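PDB 4TQJ: lectin 2 from Agrocybe aegerita, which recognises glycans that carry a non-reducing terminal N-acetylglucosamine, and so acts as a sugar-binding lectin. Local coordinates for residues I197-N200 and F206-A209; L176-V179 and L185-V188; I132-K137 and H172-A177; A241-C246 and G260-V265; S2-Q7 and R230-L235. The protein carries 1 engineered substitution. All blocks are in the same frame, centred on the assembly; numbering follows the deposited sequence.

Contact 1: residues I197-N200 and F206-A209; sequences ISRN and FAPA
Asn200 brings its side chain up to the CE1 corner of the Phe206 ring, amide and ring planes 56° apart, with Asn200 CB 3.8 Å from Phe206 CE1. Its CG swings anti to the backbone N (chi1 -176°), which keeps the amide beside the ring while its polar ends are used elsewhere: OD1 takes Gly202 N, and ND2 gives to Ile123 O and Leu185 O. The same ring meets Ser198 O with its edge, Phe206 CD1 lying 3.8 Å from that oxygen. Ser198 works at the other end. Turned beside its own backbone N (chi1 -81°), Ser198 OG donates to Ala207 O at 3.1 Å, somewhat tilted from the carbonyl plane, and rests 3.6 Å from Ala209 CB. Between these two side chains, Arg199 O serves double duty: Ala207 N donates to it at 2.9 Å, and Phe206 CA brings a CA-H contact at 3.2 Å. The backbones run in nearly opposite directions. The contact thus extends the pairing of strands 195-198 and 210-213, the third and fourth of a propeller blade, into the loop that joins them, while Phe206 reaches inward over Ile187 of strand 186-190 and onto Val156 of strand 154-157 in the preceding blade.

Contact 2: residues L176-V179 and L185-V188; sequences LADV and LDIV
Leu176 and Ile187 make a non-hydrogen-bonded antiparallel pair and Ala177 and Asp186 the hydrogen-bonded pair next to it, where Ala177 N donates to Asp186 O at 2.9 Å and Asp186 N returns a bond to Ala177 O at 2.7 Å. Beyond this the chains splay apart, and Asp186 takes over with its side chain. Its CG stands beside the backbone N (chi1 -47°), carrying Asp186 OD2 to Val179 N at 2.8 Å; Thr180 N shares this oxygen, and OD1 accepts from Asn200 N. This is the hairpin of strands 173-177 and 186-190, the first two strands of a propeller blade, whose connecting turn lies in an FG-GAP-like repeat. Asp178 closes the turn from within, its OD2 accepting from Gly183 N and its OD1 from Gly181 N. The two carboxylates come close, Asp178 OD1 3.3 Å from Asp186 OD2 with their planes 70° apart; the surrounding N-H groups probably offset the like charges. Apolar side chains meet on both faces. Leu176 CD2 lies alongside Ile187 CG1 at 3.8 Å on one, and on the face of Ala177, Val179 CG1 crosses Val188 CG2 at 3.8 Å. Leu185 folds CD2 back to within 3.8 Å of Ala177 CA.

Contact 3: residues I132-K137 and H172-A177; sequences IGFGEK and HLRFLA
Phe134 sets its ring against two side chains of the facing strand, Arg174 over a face and Leu176 at the edge. Arg174 CB sits over the centre of that Phe134 face, 4.3 Å above the plane, and Arg174 CD follows at 3.9 Å from Phe134 CD1, so the aliphatic stem of the arginine covers the face. At the edge, Leu176 CD2 lies 4.0 Å from Phe134 CZ. Ile132 and Leu176 meet tip to tip, Ile132 CG2 being 3.9 Å from Leu176 CD1. A bend at chi3 (-68°) turns the Arg174 guanidinium past the Phe134 ring, the two planes 61° apart. A water oxygen accepts from Arg174 NH1 at 2.9 Å and appears to donate to Phe134 O at 3.0 Å. A second shell fixes the group: Arg174 NH1 also gives to Phe160 O, while the arginine's backbone is held at N by Gln7 OE1 and at O by Tyr119 OH. Strands 132-134 and 173-177 run nearly antiparallel (159°), yet their axes come no closer than 9.8 Å, a face-to-face spacing rather than a sheet pairing. They belong to successive propeller blades: strand 173-177 heads its own, and strand 130-134 lies between strands 117-121 and 139-142 in the blade before it.

Contact 4: residues A241-C246 and G260-V265; sequences ADIIGC and GVFGQV
Ile243 sets CD1 over one face of the Phe262 ring, and the two side chains cross at about a right angle. Phe262 CE1 lies 4.0 Å from Ile243 CG1, while Phe262 CZ is 4.1 Å from Ile243 CD1. Ile243 CG1 stands beside the backbone N (chi1 -69°), and the chain then runs on extended, which carries CD1 out to the phenyl group.

At its edge the ring meets backbone instead. Ala241 O lies near the ring plane, 3.7 Å from Phe262 CE1 and 3.8 Å from Phe262 CZ, so the partly positive C-H rim faces a carbonyl oxygen; Asp242 CA is a looser neighbour on that edge, 4.2 Å from Phe262 CE1. The arrangement joins the second strand of a propeller blade, 242-246, to the loop that brings the chain from strand 251-254 to the outermost strand 266-269. Phe262 also leans on Val212 and Ile213 of the preceding blade's last strand, so one ring packs on both sheets.

Polar links between the two segments are indirect and run through Asn256. Its ND2 donates to Ala241 O, the carbonyl at the ring edge, its backbone N to Asp242 OD1, and its OD1 accepts from Gly260 N at the start of the loop. Asp242 spends its other oxygen, OD2, on Leu235 N, and Ala241 itself is tied back to the neighbouring blade by its backbone bond to Asp178.

Contact 5: residues S2-Q7 and R230-L235; sequences SNVITQ and RFVADL
This is a small, partly buried meeting of the N-terminal segment with the innermost strand of a blade, near the middle of the propeller: one tight apolar touch and one water bridge. The touch is between Val4 and Val232, whose side chains cross obliquely. Val4 CG1 comes to 3.4 Å from Val232 CG2, closer than carbon atoms usually settle. The torsions turn both methyls toward each other: Val4 CG1 is anti to its backbone N (chi1 164°), and Val232 CG2 occupies the crowded position between its own N and carbonyl carbon. Val4 CG1 and Val4 CG2 also straddle Val232 O, each 3.7 Å from it.

In the fold, the short, weakly bonded strand 4-5 adds to the edge of strand 173-177, the first of the preceding blade, so the N-terminal segment touches the innermost strands of two blades. Val4 rests on Ala177 as well, and Val232 on Phe175.

Towards the start of the chain a water takes over. It accepts from Ser2 N at 2.8 Å and from Asp234 N at 3.0 Å, joining two backbones that do not bond directly. Ser2 OG passes 4.0 Å from Asp234 CB on its way to Gly239 O. The carboxylate of Asp234 turns into its own loop, where OD1 accepts from Thr236 N and Gly237 N, and OD2 takes Gly239 N together with Thr1 N, a further anchor for the N-terminal end.

Contacts 2, 3 and 4 are buried, while contact 1, the farthest from the centre of the chain, and contact 5, the nearest to it, are only partly so. Contacts 1 and 2 lie within one blade and rely on backbone pairing; they adjoin through Asn200, which bonds to Asp186 and Leu185. Contact 3 shares strand 173-177 with contact 2 but works between blades, by side-chain packing and a water. Contacts 4 and 5 use neighbouring strands of the next blade, the former around a ring, the latter around two valines. Phe206 and Phe262 hold corresponding places in the outer loops, each reaching the last strand of the blade before.

Contact 1: residues I197-N200 and F206-A209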
# COMPACT_ATOMS: atom_id res chain seq x y z
N ILE A 197 -34.49 -7.22 -3.13
CA ILE A 197 -33.47 -6.23 -3.46
C ILE A 197 -34.08 -4.84 -3.33
O ILE A 197 -35.24 -4.63 -3.69
CB ILE A 197 -32.99 -6.37 -4.92
CG1 ILE A 197 -32.46 -7.77 -5.19
CG2 ILE A 197 -31.92 -5.31 -5.24
CD1 ILE A 197 -31.21 -8.12 -4.43
N SER A 198 -33.31 -3.90 -2.78
CA SER A 198 -33.63 -2.48 -2.92
C SER A 198 -32.50 -1.82 -3.67
O SER A 198 -31.38 -1.75 -3.17
CB SER A 198 -33.78 -1.80 -1.57
OG SER A 198 -35.06 -2.05 -1.05
N ARG A 199 -32.81 -1.32 -4.86
CA ARG A 199 -31.81 -0.77 -5.75
C ARG A 199 -31.30 0.54 -5.20
O ARG A 199 -32.07 1.40 -4.79
CB ARG A 199 -32.40 -0.51 -7.14
CG ARG A 199 -33.39 -1.56 -7.60
CD ARG A 199 -34.18 -1.10 -8.82
NE ARG A 199 -33.38 -1.20 -10.04
CZ ARG A 199 -33.24 -2.32 -10.73
NH1 ARG A 199 -33.84 -3.44 -10.33
NH2 ARG A 199 -32.49 -2.33 -11.83
N ASN A 200 -29.98 0.68 -5.20
CA ASN A 200 -29.34 1.95 -4.91
C ASN A 200 -29.45 2.82 -6.14
O ASN A 200 -28.92 2.48 -7.19
CB ASN A 200 -27.88 1.70 -4.54
CG ASN A 200 -27.16 2.96 -4.13
OD1 ASN A 200 -27.45 4.06 -4.62
ND2 ASN A 200 -26.19 2.81 -3.25
N PHE A 206 -32.74 4.64 -2.00
CA PHE A 206 -32.99 3.25 -2.36
C PHE A 206 -34.43 3.09 -2.79
O PHE A 206 -35.34 3.61 -2.14
CB PHE A 206 -32.73 2.32 -1.17
CG PHE A 206 -31.29 2.26 -0.74
CD1 PHE A 206 -30.42 1.37 -1.32
CD2 PHE A 206 -30.83 3.08 0.28
CE1 PHE A 206 -29.10 1.29 -0.92
CE2 PHE A 206 -29.51 3.01 0.69
CZ PHE A 206 -28.64 2.12 0.08
N ALA A 207 -34.65 2.37 -3.88
CA ALA A 207 -36.00 2.03 -4.32
C ALA A 207 -36.70 1.10 -3.32
O ALA A 207 -36.04 0.46 -2.50
CB ALA A 207 -35.96 1.39 -5.69
N PRO A 208 -38.03 1.03 -3.39
CA PRO A 208 -38.76 0.07 -2.56
C PRO A 208 -38.30 -1.37 -2.82
O PRO A 208 -37.96 -1.70 -3.96
CB PRO A 208 -40.21 0.28 -2.99
CG PRO A 208 -40.26 1.74 -3.34
CD PRO A 208 -38.94 2.00 -4.03
N ALA A 209 -38.29 -2.19 -1.77
CA ALA A 209 -37.87 -3.58 -1.91
C ALA A 209 -38.75 -4.34 -2.88
O ALA A 209 -39.97 -4.14 -2.94
CB ALA A 209 -37.85 -4.27 -0.56

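Contact 2: residues L176-V179 and L185-V188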
# COMPACT_ATOMS: atom_id res chain seq x y z
N LEU A 176 -25.02 -5.93 1.47
CA LEU A 176 -24.95 -4.85 0.50
C LEU A 176 -24.09 -5.35 -0.65
O LEU A 176 -23.03 -5.90 -0.43
CB LEU A 176 -24.33 -3.60 1.11
CG LEU A 176 -25.02 -2.98 2.33
CD1 LEU A 176 -24.13 -1.89 2.95
CD2 LEU A 176 -26.40 -2.44 1.96
N ALA A 177 -24.57 -5.20 -1.88
CA ALA A 177 -23.84 -5.65 -3.05
C ALA A 177 -24.42 -4.99 -4.28
O ALA A 177 -25.59 -4.65 -4.30
CB ALA A 177 -23.93 -7.17 -3.18
N ASP A 178 -23.61 -4.82 -5.31
CA ASP A 178 -24.15 -4.32 -6.56
C ASP A 178 -24.74 -5.48 -7.35
O ASP A 178 -24.01 -6.30 -7.91
CB ASP A 178 -23.06 -3.64 -7.39
CG ASP A 178 -23.62 -2.98 -8.63
OD1 ASP A 178 -24.86 -2.91 -8.75
OD2 ASP A 178 -22.83 -2.52 -9.47
N VAL A 179 -26.07 -5.56 -7.36
CA VAL A 179 -26.77 -6.57 -8.15
C VAL A 179 -27.43 -5.94 -9.38
O VAL A 179 -27.68 -6.63 -10.37
CB VAL A 179 -27.85 -7.30 -7.32
CG1 VAL A 179 -27.22 -8.00 -6.12
CG2 VAL A 179 -28.92 -6.34 -6.86
N LEU A 185 -23.73 0.09 -4.45
CA LEU A 185 -24.13 -1.01 -3.58
C LEU A 185 -25.64 -1.04 -3.31
O LEU A 185 -26.19 -0.08 -2.78
CB LEU A 185 -23.39 -0.92 -2.25
CG LEU A 185 -21.89 -1.19 -2.31
CD1 LEU A 185 -21.27 -0.92 -0.95
CD2 LEU A 185 -21.62 -2.61 -2.75
N ASP A 186 -26.29 -2.15 -3.64
CA ASP A 186 -27.71 -2.30 -3.36
C ASP A 186 -27.93 -3.05 -2.06
O ASP A 186 -26.98 -3.58 -1.49
CB ASP A 186 -28.39 -3.04 -4.51
CG ASP A 186 -27.98 -2.48 -5.85
OD1 ASP A 186 -28.14 -1.26 -6.04
OD2 ASP A 186 -27.46 -3.25 -6.69
N ILE A 187 -29.18 -3.07 -1.59
CA ILE A 187 -29.54 -3.85 -0.41
C ILE A 187 -30.07 -5.22 -0.86
O ILE A 187 -30.97 -5.31 -1.69
CB ILE A 187 -30.61 -3.14 0.44
CG1 ILE A 187 -30.04 -1.86 1.08
CG2 ILE A 187 -31.15 -4.10 1.51
CD1 ILE A 187 -31.08 -0.98 1.78
N VAL A 188 -29.48 -6.27 -0.33
CA VAL A 188 -29.92 -7.62 -0.61
C VAL A 188 -30.38 -8.26 0.69
O VAL A 188 -29.57 -8.47 1.59
CB VAL A 188 -28.79 -8.48 -1.18
CG1 VAL A 188 -29.29 -9.89 -1.43
CG2 VAL A 188 -28.24 -7.85 -2.47

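Contact 3: residues I132-K137 and H172-A177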
# COMPACT_ATOMS: atom_id res chain seq x y z
N ILE A 132 -24.25 3.29 7.33
CA ILE A 132 -25.54 2.69 7.02
C ILE A 132 -25.89 1.66 8.07
O ILE A 132 -25.14 0.72 8.32
CB ILE A 132 -25.58 2.11 5.57
CG1 ILE A 132 -26.89 1.36 5.31
CG2 ILE A 132 -24.39 1.23 5.29
CD1 ILE A 132 -27.14 1.17 3.81
N GLY A 133 -27.04 1.86 8.71
CA GLY A 133 -27.44 0.96 9.77
C GLY A 133 -28.82 0.39 9.53
O GLY A 133 -29.73 1.10 9.13
N PHE A 134 -28.95 -0.91 9.75
CA PHE A 134 -30.25 -1.56 9.65
C PHE A 134 -30.86 -1.56 11.04
O PHE A 134 -30.59 -2.44 11.85
CB PHE A 134 -30.09 -2.99 9.11
CG PHE A 134 -29.73 -3.05 7.64
CD1 PHE A 134 -30.72 -3.14 6.67
CD2 PHE A 134 -28.40 -2.99 7.23
CE1 PHE A 134 -30.39 -3.18 5.30
CE2 PHE A 134 -28.07 -3.04 5.86
CZ PHE A 134 -29.06 -3.13 4.91
N GLY A 135 -31.67 -0.53 11.31
CA GLY A 135 -32.17 -0.29 12.65
C GLY A 135 -33.60 -0.75 12.89
O GLY A 135 -34.06 -1.74 12.32
N GLU A 136 -34.30 -0.02 13.75
CA GLU A 136 -35.64 -0.41 14.16
C GLU A 136 -36.65 -0.13 13.06
O GLU A 136 -37.30 -1.05 12.55
CB GLU A 136 -36.01 0.28 15.48
CG GLU A 136 -37.15 -0.38 16.24
CD GLU A 136 -36.74 -1.64 16.99
OE1 GLU A 136 -35.53 -1.97 17.07
OE2 GLU A 136 -37.65 -2.32 17.52
N LYS A 137 -36.75 1.13 12.66
CA LYS A 137 -37.76 1.55 11.69
C LYS A 137 -37.32 1.37 10.24
O LYS A 137 -38.06 1.66 9.31
CB LYS A 137 -38.17 3.01 11.93
CG LYS A 137 -38.74 3.31 13.31
CD LYS A 137 -39.20 4.77 13.36
CE LYS A 137 -39.29 5.31 14.78
NZ LYS A 137 -40.31 4.63 15.61
N HIS A 172 -32.94 -14.17 9.16
CA HIS A 172 -32.77 -13.45 7.90
C HIS A 172 -31.35 -12.93 7.71
O HIS A 172 -30.59 -12.86 8.68
CB HIS A 172 -33.76 -12.28 7.86
CG HIS A 172 -35.15 -12.66 8.26
ND1 HIS A 172 -35.83 -12.03 9.28
CD2 HIS A 172 -35.96 -13.65 7.82
CE1 HIS A 172 -37.02 -12.60 9.43
NE2 HIS A 172 -37.12 -13.58 8.56
N LEU A 173 -31.01 -12.57 6.48
CA LEU A 173 -29.70 -12.03 6.15
C LEU A 173 -29.84 -10.71 5.41
O LEU A 173 -30.70 -10.57 4.54
CB LEU A 173 -28.93 -13.00 5.27
CG LEU A 173 -28.67 -14.38 5.89
CD1 LEU A 173 -28.26 -15.37 4.81
CD2 LEU A 173 -27.59 -14.29 6.99
N ARG A 174 -28.99 -9.74 5.74
CA ARG A 174 -29.04 -8.47 5.05
C ARG A 174 -27.63 -8.05 4.64
O ARG A 174 -26.78 -7.84 5.49
CB ARG A 174 -29.71 -7.40 5.93
CG ARG A 174 -31.25 -7.53 5.96
CD ARG A 174 -31.86 -6.84 7.18
NE ARG A 174 -31.48 -7.53 8.40
CZ ARG A 174 -31.79 -7.13 9.64
NH1 ARG A 174 -32.48 -6.02 9.84
NH2 ARG A 174 -31.38 -7.84 10.68
N PHE A 175 -27.42 -7.95 3.34
CA PHE A 175 -26.10 -7.67 2.77
C PHE A 175 -26.17 -6.44 1.87
O PHE A 175 -27.25 -5.97 1.53
CB PHE A 175 -25.61 -8.85 1.92
CG PHE A 175 -25.51 -10.17 2.64
CD1 PHE A 175 -25.56 -11.36 1.91
CD2 PHE A 175 -25.33 -10.24 4.01
CE1 PHE A 175 -25.45 -12.59 2.53
CE2 PHE A 175 -25.21 -11.48 4.64
CZ PHE A 175 -25.27 -12.65 3.89
N LEU A 176 -25.02 -5.93 1.47
CA LEU A 176 -24.95 -4.85 0.50
C LEU A 176 -24.09 -5.35 -0.65
O LEU A 176 -23.03 -5.90 -0.43
CB LEU A 176 -24.33 -3.60 1.11
CG LEU A 176 -25.02 -2.98 2.33
CD1 LEU A 176 -24.13 -1.89 2.95
CD2 LEU A 176 -26.40 -2.44 1.96
N ALA A 177 -24.57 -5.20 -1.88
CA ALA A 177 -23.84 -5.65 -3.05
C ALA A 177 -24.42 -4.99 -4.28
O ALA A 177 -25.59 -4.65 -4.30
CB ALA A 177 -23.93 -7.17 -3.18
O HOH W 1 -32.62 -4.60 12.36

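Contact 4: residues A241-C246 and G260-V265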
# COMPACT_ATOMS: atom_id res chain seq x y z
N ALA A 241 -23.31 -9.06 -8.59
CA ALA A 241 -23.38 -10.11 -7.58
C ALA A 241 -24.42 -11.20 -7.89
O ALA A 241 -25.61 -10.91 -8.07
CB ALA A 241 -23.64 -9.50 -6.21
N ASP A 242 -23.96 -12.44 -7.94
CA ASP A 242 -24.85 -13.59 -7.98
C ASP A 242 -25.10 -14.11 -6.58
O ASP A 242 -24.55 -13.59 -5.61
CB ASP A 242 -24.23 -14.67 -8.87
CG ASP A 242 -23.88 -14.12 -10.23
OD1 ASP A 242 -24.80 -13.97 -11.05
OD2 ASP A 242 -22.70 -13.78 -10.47
N ILE A 243 -25.96 -15.12 -6.46
CA ILE A 243 -26.27 -15.66 -5.15
C ILE A 243 -25.93 -17.14 -5.06
O ILE A 243 -26.19 -17.90 -5.99
CB ILE A 243 -27.72 -15.40 -4.77
CG1 ILE A 243 -27.92 -13.90 -4.53
CG2 ILE A 243 -28.10 -16.18 -3.53
CD1 ILE A 243 -29.34 -13.51 -4.30
N ILE A 244 -25.31 -17.52 -3.95
CA ILE A 244 -24.93 -18.91 -3.73
C ILE A 244 -25.10 -19.25 -2.27
O ILE A 244 -24.92 -18.40 -1.40
CB ILE A 244 -23.49 -19.20 -4.23
CG1 ILE A 244 -23.10 -20.66 -4.00
CG2 ILE A 244 -22.48 -18.24 -3.58
CD1 ILE A 244 -21.87 -21.12 -4.79
N GLY A 245 -25.48 -20.49 -1.99
CA GLY A 245 -25.72 -20.92 -0.63
C GLY A 245 -25.40 -22.39 -0.49
O GLY A 245 -25.61 -23.17 -1.41
N CYS A 246 -24.87 -22.76 0.67
CA CYS A 246 -24.58 -24.15 0.97
C CYS A 246 -25.76 -24.74 1.73
O CYS A 246 -25.99 -24.39 2.89
CB CYS A 246 -23.31 -24.25 1.82
SG CYS A 246 -21.91 -23.38 1.10
N GLY A 260 -29.93 -7.40 -11.97
CA GLY A 260 -30.67 -7.68 -10.76
C GLY A 260 -31.86 -8.58 -10.98
O GLY A 260 -32.71 -8.73 -10.10
N VAL A 261 -31.93 -9.20 -12.15
CA VAL A 261 -32.91 -10.26 -12.38
C VAL A 261 -32.24 -11.63 -12.24
O VAL A 261 -31.24 -11.90 -12.93
CB VAL A 261 -33.55 -10.16 -13.78
CG1 VAL A 261 -34.60 -11.27 -13.96
CG2 VAL A 261 -34.17 -8.78 -14.01
N PHE A 262 -32.79 -12.50 -11.39
CA PHE A 262 -32.18 -13.80 -11.12
C PHE A 262 -32.85 -14.99 -11.81
O PHE A 262 -34.08 -15.07 -11.88
CB PHE A 262 -32.07 -14.04 -9.61
CG PHE A 262 -31.12 -13.10 -8.94
CD1 PHE A 262 -29.80 -13.44 -8.76
CD2 PHE A 262 -31.54 -11.83 -8.55
CE1 PHE A 262 -28.91 -12.56 -8.18
CE2 PHE A 262 -30.66 -10.94 -7.96
CZ PHE A 262 -29.34 -11.30 -7.78
N GLY A 263 -32.02 -15.90 -12.31
CA GLY A 263 -32.46 -17.11 -12.98
C GLY A 263 -32.82 -18.23 -12.01
O GLY A 263 -32.84 -18.05 -10.80
N GLN A 264 -33.12 -19.41 -12.56
CA GLN A 264 -33.55 -20.52 -11.73
C GLN A 264 -32.45 -20.98 -10.77
O GLN A 264 -31.26 -20.83 -11.05
CB GLN A 264 -34.06 -21.69 -12.58
CG GLN A 264 -33.05 -22.21 -13.57
CD GLN A 264 -33.58 -23.39 -14.38
OE1 GLN A 264 -33.63 -23.33 -15.62
NE2 GLN A 264 -33.95 -24.47 -13.69
N VAL A 265 -32.86 -21.53 -9.64
CA VAL A 265 -31.92 -21.94 -8.60
C VAL A 265 -31.47 -23.37 -8.84
O VAL A 265 -32.27 -24.31 -8.76
CB VAL A 265 -32.58 -21.84 -7.23
CG1 VAL A 265 -31.66 -22.36 -6.14
CG2 VAL A 265 -33.00 -20.39 -6.98

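Contact 5: residues S2-Q7 and R230-L235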
# COMPACT_ATOMS: atom_id res chain seq x y z
N SER A 2 -17.22 -8.37 -7.44
CA SER A 2 -18.12 -7.36 -6.91
C SER A 2 -17.62 -6.99 -5.51
O SER A 2 -17.29 -7.88 -4.73
CB SER A 2 -19.54 -7.93 -6.79
OG SER A 2 -20.30 -7.78 -7.98
N ASN A 3 -17.54 -5.71 -5.17
CA ASN A 3 -17.32 -5.36 -3.77
C ASN A 3 -18.60 -5.67 -2.97
O ASN A 3 -19.69 -5.30 -3.38
CB ASN A 3 -16.90 -3.90 -3.61
CG ASN A 3 -15.39 -3.76 -3.39
OD1 ASN A 3 -14.59 -4.14 -4.24
ND2 ASN A 3 -15.01 -3.19 -2.23
N VAL A 4 -18.46 -6.37 -1.85
CA VAL A 4 -19.63 -6.88 -1.13
C VAL A 4 -19.47 -6.77 0.39
O VAL A 4 -18.38 -6.95 0.94
CB VAL A 4 -19.91 -8.36 -1.50
CG1 VAL A 4 -20.85 -9.01 -0.48
CG2 VAL A 4 -20.48 -8.48 -2.92
N ILE A 5 -20.58 -6.49 1.07
CA ILE A 5 -20.58 -6.34 2.51
C ILE A 5 -21.60 -7.29 3.10
O ILE A 5 -22.78 -7.21 2.76
CB ILE A 5 -20.94 -4.90 2.89
CG1 ILE A 5 -19.81 -3.97 2.44
CG2 ILE A 5 -21.20 -4.77 4.38
CD1 ILE A 5 -20.12 -2.52 2.61
N THR A 6 -21.15 -8.21 3.95
CA THR A 6 -22.04 -9.20 4.58
C THR A 6 -22.00 -9.03 6.09
O THR A 6 -21.19 -8.28 6.61
CB THR A 6 -21.68 -10.68 4.20
OG1 THR A 6 -20.47 -11.08 4.87
CG2 THR A 6 -21.52 -10.86 2.70
N GLN A 7 -22.89 -9.72 6.80
CA GLN A 7 -22.88 -9.69 8.26
C GLN A 7 -21.59 -10.30 8.82
O GLN A 7 -21.00 -9.76 9.75
CB GLN A 7 -24.11 -10.42 8.82
CG GLN A 7 -25.41 -9.81 8.33
CD GLN A 7 -26.64 -10.53 8.83
OE1 GLN A 7 -27.67 -10.52 8.16
NE2 GLN A 7 -26.54 -11.17 9.99
N ARG A 230 -25.29 -18.44 3.28
CA ARG A 230 -25.59 -17.85 1.97
C ARG A 230 -24.69 -16.66 1.71
O ARG A 230 -24.35 -15.91 2.64
CB ARG A 230 -27.05 -17.44 1.87
CG ARG A 230 -27.99 -18.61 1.57
CD ARG A 230 -29.31 -18.45 2.33
NE ARG A 230 -29.14 -18.81 3.74
CZ ARG A 230 -30.00 -18.47 4.71
NH1 ARG A 230 -31.09 -17.75 4.43
NH2 ARG A 230 -29.76 -18.85 5.96
N PHE A 231 -24.34 -16.47 0.45
CA PHE A 231 -23.39 -15.45 0.05
C PHE A 231 -23.84 -14.69 -1.18
O PHE A 231 -24.59 -15.22 -2.02
CB PHE A 231 -22.04 -16.10 -0.28
CG PHE A 231 -21.56 -17.07 0.74
CD1 PHE A 231 -20.73 -16.66 1.77
CD2 PHE A 231 -21.92 -18.40 0.67
CE1 PHE A 231 -20.26 -17.55 2.72
CE2 PHE A 231 -21.47 -19.32 1.62
CZ PHE A 231 -20.62 -18.89 2.65
N VAL A 232 -23.36 -13.47 -1.33
CA VAL A 232 -23.50 -12.75 -2.59
C VAL A 232 -22.11 -12.50 -3.16
O VAL A 232 -21.20 -12.11 -2.44
CB VAL A 232 -24.28 -11.44 -2.44
CG1 VAL A 232 -25.74 -11.75 -2.16
CG2 VAL A 232 -23.69 -10.61 -1.31
N ALA A 233 -21.94 -12.75 -4.45
CA ALA A 233 -20.60 -12.72 -5.02
C ALA A 233 -20.71 -12.85 -6.51
O ALA A 233 -21.61 -13.52 -7.00
CB ALA A 233 -19.76 -13.88 -4.45
N ASP A 234 -19.81 -12.21 -7.25
CA ASP A 234 -19.80 -12.34 -8.69
C ASP A 234 -19.23 -13.70 -9.07
O ASP A 234 -18.04 -13.95 -8.86
CB ASP A 234 -18.96 -11.25 -9.33
CG ASP A 234 -19.10 -11.22 -10.83
OD1 ASP A 234 -19.90 -12.03 -11.35
OD2 ASP A 234 -18.44 -10.38 -11.47
N LEU A 235 -20.09 -14.54 -9.65
CA LEU A 235 -19.72 -15.88 -10.09
C LEU A 235 -19.62 -15.99 -11.62
O LEU A 235 -19.35 -17.07 -12.15
CB LEU A 235 -20.77 -16.89 -9.60
CG LEU A 235 -21.03 -16.87 -8.08
CD1 LEU A 235 -22.06 -17.94 -7.68
CD2 LEU A 235 -19.75 -17.03 -7.30
O HOH W 2 -17.52 -10.73 -6.04